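Local coordinates for protein 4-hydroxybutyrate coenzyme A transferase (Shewanella oneidensis, PDB 2OAS) that probably transfers coenzyme A from an acyl-CoA to a carboxylic acid such as 4-hydroxybutyrate or acetate, as a member of the acetyl-CoA hydrolase/transferase family, at residues A[28-32]-A[33-37]; A[36-39]-A[40-44]. One frame throughout, in Å; residues are numbered along the deposited sequence.

Contact 1: residues A[28-32]-A[33-37]; sequences GATPK and VLLDA
Lys32 and Asp36 join in an i to i+4 salt bridge over the first turn of helix 32-41, the helix that follows strand 21-24 of the parallel sheet in the N-terminal domain. The lysine leaves the backbone with CG anti to its N (chi1 -171°) and stays extended until a bend at the last torsion swings NZ across to the carboxylate, 2.6 Å from Asp36 OD2. The ammonium meets that oxygen on its syn side, slightly out of the carboxylate plane. The other oxygen, OD1, is hydrogen-bonded to Ser60 OG, so each carboxylate oxygen has a partner, which should restrict its rotation. A lysine in place of Asp36 would probably leave Lys32 facing a like charge and Ser60 without its acceptor.

Just before the helix, Thr30 crosses the Leu35 side chain at about a right angle, with Thr30 CG2 3.4 Å from Leu35 CD1. The threonine hydroxyl is engaged elsewhere, with Met27 O, Thr55 OG1 and Glu56 N. Pro31, at the N-cap and the centre of an inverse gamma turn, sets its CB 4.1 Å from Leu34 CB. Leu34 also packs on Ile147 and His149 of strand 145-150, and Pro31 and Leu35 on Thr24 of strand 21-24, which places this end of the helix against the sheet.

Backbone bonds close the turn beneath these side chains. Asp36 N donates to Lys32 O at 2.8 Å, and Leu35 N reaches Pro31 O at 2.7 Å.

Contact 2: residues A[36-39]-A[40-44]; sequences DALA and KHALT
Leu38 and Ala42 meet one turn apart near the C-terminal end of helix 32-41, the helix of the beta-alpha-beta unit that links strands 21-24 and 48-52. Leu38 CD1 lies 4.0 Å from Ala42 CB, and the same methyl sits at the edge of the His41 ring, near its plane, 4.5 Å from His41 CD2. The branch thus packs on Ala42 and comes only loosely to the imidazole. With CG anti to the backbone N (chi1 178°), the leucine carries this branch forward along the helix although its CB starts out away from the later residues.

Beneath the side chains, Ala37 O accepts two amides. His41 N comes 3.1 Å from Ala37 O in the carbonyl plane with an almost straight N-H, whereas Lys40 N, 3.2 Å from Ala37 O, stands well above that plane. Ala42 N bonds to Leu38 O, and Leu43 CG rests 3.6 Å from Ala39 O. In the 3-10 segment 42-44, Leu43 N bonds to Lys40 O and Thr44 N to His41 O.

Farther out, helix 9-13 supplies Val13, which touches Ala37, Leu38 and His41. The imidazole is anchored by a hydrogen bond from His41 NE2 to Ile16 O, which holds the ring beside the leucine methyl. Ala42 packs on Leu66. In the closing turn, His41 O receives the hydroxyl of Thr44 as well as its amide, and Thr44 OG1 donates to His41 O from 2.9 Å, nearly in line with the carbonyl.

The two contacts succeed each other along one helix, 32-41, with centres 12 Å apart, and they overlap at Asp36 and Ala37. Contact 1 comes first and takes in the loop after strand 21-24 and the helix start; contact 2 carries the chain through the last helical turns into a 3-10 segment, ahead of strand 48-52. Together they cover most of the crossover between two neighbouring strands of the parallel sheet. Helix 9-13 touches both, through Ala9 and Val13. Contact 2 lies farther from the chain centre. Both lie away from the residues that bind coenzyme A, the Thr30 side chain being about 13 Å from the bound cofactor, and both are part of the N-terminal alpha/beta domain.

Contact 1: residues A[28-32]-A[33-37]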
ATOM      1  N   GLY A  28      12.324  -9.356 -21.272  1.00 39.49           N
ATOM      2  CA  GLY A  28      13.027 -10.190 -22.227  1.00 38.30           C
ATOM      3  C   GLY A  28      12.334 -10.304 -23.569  1.00 36.51           C
ATOM      4  O   GLY A  28      12.928 -10.786 -24.531  1.00 35.92           O
ATOM      5  N   ALA A  29      11.091  -9.852 -23.649  1.00 35.97           N
ATOM      6  CA  ALA A  29      10.332  -9.939 -24.902  1.00 36.13           C
ATOM      7  C   ALA A  29      10.382  -8.685 -25.758  1.00 35.39           C
ATOM      8  O   ALA A  29       9.827  -8.672 -26.856  1.00 35.75           O
ATOM      9  CB  ALA A  29       8.870 -10.298 -24.603  1.00 36.44           C
ATOM     10  N   THR A  30      11.047  -7.640 -25.262  1.00 34.24           N
ATOM     11  CA  THR A  30      11.175  -6.387 -26.000  1.00 32.69           C
ATOM     12  C   THR A  30      11.467  -6.707 -27.465  1.00 33.09           C
ATOM     13  O   THR A  30      12.443  -7.355 -27.786  1.00 32.36           O
ATOM     14  CB  THR A  30      12.300  -5.508 -25.397  1.00 32.86           C
ATOM     15  OG1 THR A  30      11.961  -5.184 -24.050  1.00 33.41           O
ATOM     16  CG2 THR A  30      12.480  -4.221 -26.187  1.00 30.62           C
ATOM     17  N   PRO A  31      10.586  -6.268 -28.366  1.00 34.65           N
ATOM     18  CA  PRO A  31      10.727  -6.509 -29.803  1.00 34.42           C
ATOM     19  C   PRO A  31      11.829  -5.687 -30.439  1.00 34.44           C
ATOM     20  O   PRO A  31      11.561  -4.805 -31.254  1.00 34.50           O
ATOM     21  CB  PRO A  31       9.348  -6.135 -30.357  1.00 35.43           C
ATOM     22  CG  PRO A  31       8.428  -6.235 -29.174  1.00 34.94           C
ATOM     23  CD  PRO A  31       9.275  -5.648 -28.073  1.00 35.06           C
ATOM     24  N   LYS A  32      13.066  -5.994 -30.074  1.00 34.68           N
ATOM     25  CA  LYS A  32      14.229  -5.290 -30.603  1.00 35.04           C
ATOM     26  C   LYS A  32      14.231  -5.199 -32.135  1.00 33.14           C
ATOM     27  O   LYS A  32      14.496  -4.138 -32.703  1.00 32.86           O
ATOM     28  CB  LYS A  32      15.508  -5.987 -30.131  1.00 36.94           C
ATOM     29  CG  LYS A  32      16.783  -5.210 -30.448  1.00 38.99           C
ATOM     30  CD  LYS A  32      18.033  -5.972 -30.033  1.00 40.51           C
ATOM     31  CE  LYS A  32      19.271  -5.173 -30.384  1.00 42.04           C
ATOM     32  NZ  LYS A  32      19.249  -4.792 -31.822  1.00 43.55           N
ATOM     33  N   VAL A  33      13.939  -6.314 -32.796  1.00 31.29           N
ATOM     34  CA  VAL A  33      13.922  -6.355 -34.250  1.00 30.46           C
ATOM     35  C   VAL A  33      12.984  -5.307 -34.823  1.00 30.77           C
ATOM     36  O   VAL A  33      13.299  -4.648 -35.812  1.00 34.67           O
ATOM     37  CB  VAL A  33      13.463  -7.732 -34.770  1.00 29.32           C
ATOM     38  CG1 VAL A  33      13.457  -7.740 -36.285  1.00 28.82           C
ATOM     39  CG2 VAL A  33      14.371  -8.814 -34.254  1.00 29.11           C
ATOM     40  N   LEU A  34      11.827  -5.156 -34.199  1.00 29.47           N
ATOM     41  CA  LEU A  34      10.835  -4.192 -34.651  1.00 28.24           C
ATOM     42  C   LEU A  34      11.159  -2.800 -34.154  1.00 28.22           C
ATOM     43  O   LEU A  34      10.998  -1.834 -34.883  1.00 30.61           O
ATOM     44  CB  LEU A  34       9.446  -4.607 -34.159  1.00 25.27           C
ATOM     45  CG  LEU A  34       8.438  -5.155 -35.178  1.00 24.99           C
ATOM     46  CD1 LEU A  34       9.124  -6.017 -36.217  1.00 22.19           C
ATOM     47  CD2 LEU A  34       7.340  -5.953 -34.434  1.00 25.13           C
ATOM     48  N   LEU A  35      11.619  -2.694 -32.918  1.00 27.86           N
ATOM     49  CA  LEU A  35      11.930  -1.394 -32.357  1.00 29.27           C
ATOM     50  C   LEU A  35      13.104  -0.738 -33.092  1.00 30.68           C
ATOM     51  O   LEU A  35      13.165   0.481 -33.181  1.00 30.27           O
ATOM     52  CB  LEU A  35      12.200  -1.510 -30.841  1.00 25.80           C
ATOM     53  CG  LEU A  35      11.019  -1.809 -29.884  1.00 23.24           C
ATOM     54  CD1 LEU A  35      11.536  -1.920 -28.474  1.00 21.25           C
ATOM     55  CD2 LEU A  35       9.941  -0.735 -29.953  1.00 21.53           C
ATOM     56  N   ASP A  36      14.024  -1.533 -33.633  1.00 32.80           N
ATOM     57  CA  ASP A  36      15.145  -0.947 -34.372  1.00 33.88           C
ATOM     58  C   ASP A  36      14.628  -0.395 -35.686  1.00 33.93           C
ATOM     59  O   ASP A  36      15.120   0.618 -36.169  1.00 35.52           O
ATOM     60  CB  ASP A  36      16.257  -1.968 -34.640  1.00 32.32           C
ATOM     61  CG  ASP A  36      17.108  -2.245 -33.400  1.00 33.18           C
ATOM     62  OD1 ASP A  36      16.940  -1.536 -32.383  1.00 33.34           O
ATOM     63  OD2 ASP A  36      17.952  -3.164 -33.445  1.00 33.60           O
ATOM     64  N   ALA A  37      13.624  -1.043 -36.263  1.00 33.89           N
ATOM     65  CA  ALA A  37      13.087  -0.542 -37.519  1.00 34.83           C
ATOM     66  C   ALA A  37      12.312   0.755 -37.255  1.00 34.65           C
ATOM     67  O   ALA A  37      12.247   1.638 -38.108  1.00 34.54           O
ATOM     68  CB  ALA A  37      12.180  -1.577 -38.158  1.00 35.18           C
TER

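Contact 2: residues A[36-39]-A[40-44]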
ATOM      1  N   ASP A  36      14.024  -1.533 -33.633  1.00 32.80           N
ATOM      2  CA  ASP A  36      15.145  -0.947 -34.372  1.00 33.88           C
ATOM      3  C   ASP A  36      14.628  -0.395 -35.686  1.00 33.93           C
ATOM      4  O   ASP A  36      15.120   0.618 -36.169  1.00 35.52           O
ATOM      5  CB  ASP A  36      16.257  -1.968 -34.640  1.00 32.32           C
ATOM      6  CG  ASP A  36      17.108  -2.245 -33.400  1.00 33.18           C
ATOM      7  OD1 ASP A  36      16.940  -1.536 -32.383  1.00 33.34           O
ATOM      8  OD2 ASP A  36      17.952  -3.164 -33.445  1.00 33.60           O
ATOM      9  N   ALA A  37      13.624  -1.043 -36.263  1.00 33.89           N
ATOM     10  CA  ALA A  37      13.087  -0.542 -37.519  1.00 34.83           C
ATOM     11  C   ALA A  37      12.312   0.755 -37.255  1.00 34.65           C
ATOM     12  O   ALA A  37      12.247   1.638 -38.108  1.00 34.54           O
ATOM     13  CB  ALA A  37      12.180  -1.577 -38.158  1.00 35.18           C
ATOM     14  N   LEU A  38      11.738   0.861 -36.065  1.00 34.14           N
ATOM     15  CA  LEU A  38      10.973   2.039 -35.684  1.00 33.46           C
ATOM     16  C   LEU A  38      11.933   3.183 -35.383  1.00 34.92           C
ATOM     17  O   LEU A  38      11.556   4.351 -35.418  1.00 33.80           O
ATOM     18  CB  LEU A  38      10.122   1.733 -34.448  1.00 30.81           C
ATOM     19  CG  LEU A  38       9.267   2.841 -33.852  1.00 29.50           C
ATOM     20  CD1 LEU A  38       8.247   3.312 -34.881  1.00 30.07           C
ATOM     21  CD2 LEU A  38       8.582   2.346 -32.598  1.00 26.35           C
ATOM     22  N   ALA A  39      13.181   2.832 -35.091  1.00 38.04           N
ATOM     23  CA  ALA A  39      14.210   3.829 -34.789  1.00 39.60           C
ATOM     24  C   ALA A  39      14.426   4.687 -36.018  1.00 39.80           C
ATOM     25  O   ALA A  39      14.899   5.817 -35.924  1.00 40.98           O
ATOM     26  CB  ALA A  39      15.515   3.139 -34.388  1.00 38.74           C
ATOM     27  N   LYS A  40      14.082   4.137 -37.177  1.00 40.37           N
ATOM     28  CA  LYS A  40      14.228   4.876 -38.421  1.00 41.81           C
ATOM     29  C   LYS A  40      12.903   5.409 -38.943  1.00 41.45           C
ATOM     30  O   LYS A  40      12.779   6.604 -39.206  1.00 41.48           O
ATOM     31  CB  LYS A  40      14.905   4.002 -39.476  1.00 43.51           C
ATOM     32  CG  LYS A  40      16.422   4.036 -39.364  1.00 46.00           C
ATOM     33  CD  LYS A  40      16.987   2.740 -38.839  1.00 47.35           C
ATOM     34  CE  LYS A  40      16.899   1.663 -39.902  1.00 47.06           C
ATOM     35  NZ  LYS A  40      17.641   0.439 -39.505  1.00 48.55           N
ATOM     36  N   HIS A  41      11.913   4.528 -39.072  1.00 40.45           N
ATOM     37  CA  HIS A  41      10.588   4.914 -39.557  1.00 38.68           C
ATOM     38  C   HIS A  41      10.011   6.101 -38.778  1.00 37.85           C
ATOM     39  O   HIS A  41       9.376   6.983 -39.357  1.00 38.65           O
ATOM     40  CB  HIS A  41       9.627   3.724 -39.451  1.00 36.47           C
ATOM     41  CG  HIS A  41       8.217   4.045 -39.850  1.00 34.55           C
ATOM     42  ND1 HIS A  41       7.867   4.396 -41.133  1.00 33.98           N
ATOM     43  CD2 HIS A  41       7.076   4.078 -39.130  1.00 34.74           C
ATOM     44  CE1 HIS A  41       6.570   4.630 -41.192  1.00 32.08           C
ATOM     45  NE2 HIS A  41       6.066   4.445 -39.990  1.00 33.92           N
ATOM     46  N   ALA A  42      10.224   6.108 -37.469  1.00 36.55           N
ATOM     47  CA  ALA A  42       9.717   7.180 -36.625  1.00 38.09           C
ATOM     48  C   ALA A  42      10.303   8.534 -37.013  1.00 38.32           C
ATOM     49  O   ALA A  42       9.728   9.571 -36.703  1.00 39.06           O
ATOM     50  CB  ALA A  42      10.029   6.886 -35.165  1.00 36.13           C
ATOM     51  N   LEU A  43      11.447   8.520 -37.691  1.00 38.18           N
ATOM     52  CA  LEU A  43      12.093   9.759 -38.106  1.00 38.26           C
ATOM     53  C   LEU A  43      11.227  10.577 -39.046  1.00 38.85           C
ATOM     54  O   LEU A  43      11.420  11.788 -39.175  1.00 39.46           O
ATOM     55  CB  LEU A  43      13.434   9.465 -38.770  1.00 36.60           C
ATOM     56  CG  LEU A  43      14.490   8.862 -37.841  1.00 35.61           C
ATOM     57  CD1 LEU A  43      15.777   8.665 -38.609  1.00 34.71           C
ATOM     58  CD2 LEU A  43      14.714   9.776 -36.652  1.00 32.88           C
ATOM     59  N   THR A  44      10.274   9.906 -39.691  1.00 39.54           N
ATOM     60  CA  THR A  44       9.353  10.541 -40.631  1.00 39.40           C
ATOM     61  C   THR A  44       8.027  10.882 -39.947  1.00 40.73           C
ATOM     62  O   THR A  44       7.136  11.469 -40.561  1.00 42.06           O
ATOM     63  CB  THR A  44       9.039   9.612 -41.822  1.00 39.82           C
ATOM     64  OG1 THR A  44       8.075   8.626 -41.425  1.00 41.38           O
ATOM     65  CG2 THR A  44      10.301   8.903 -42.296  1.00 38.22           C
TER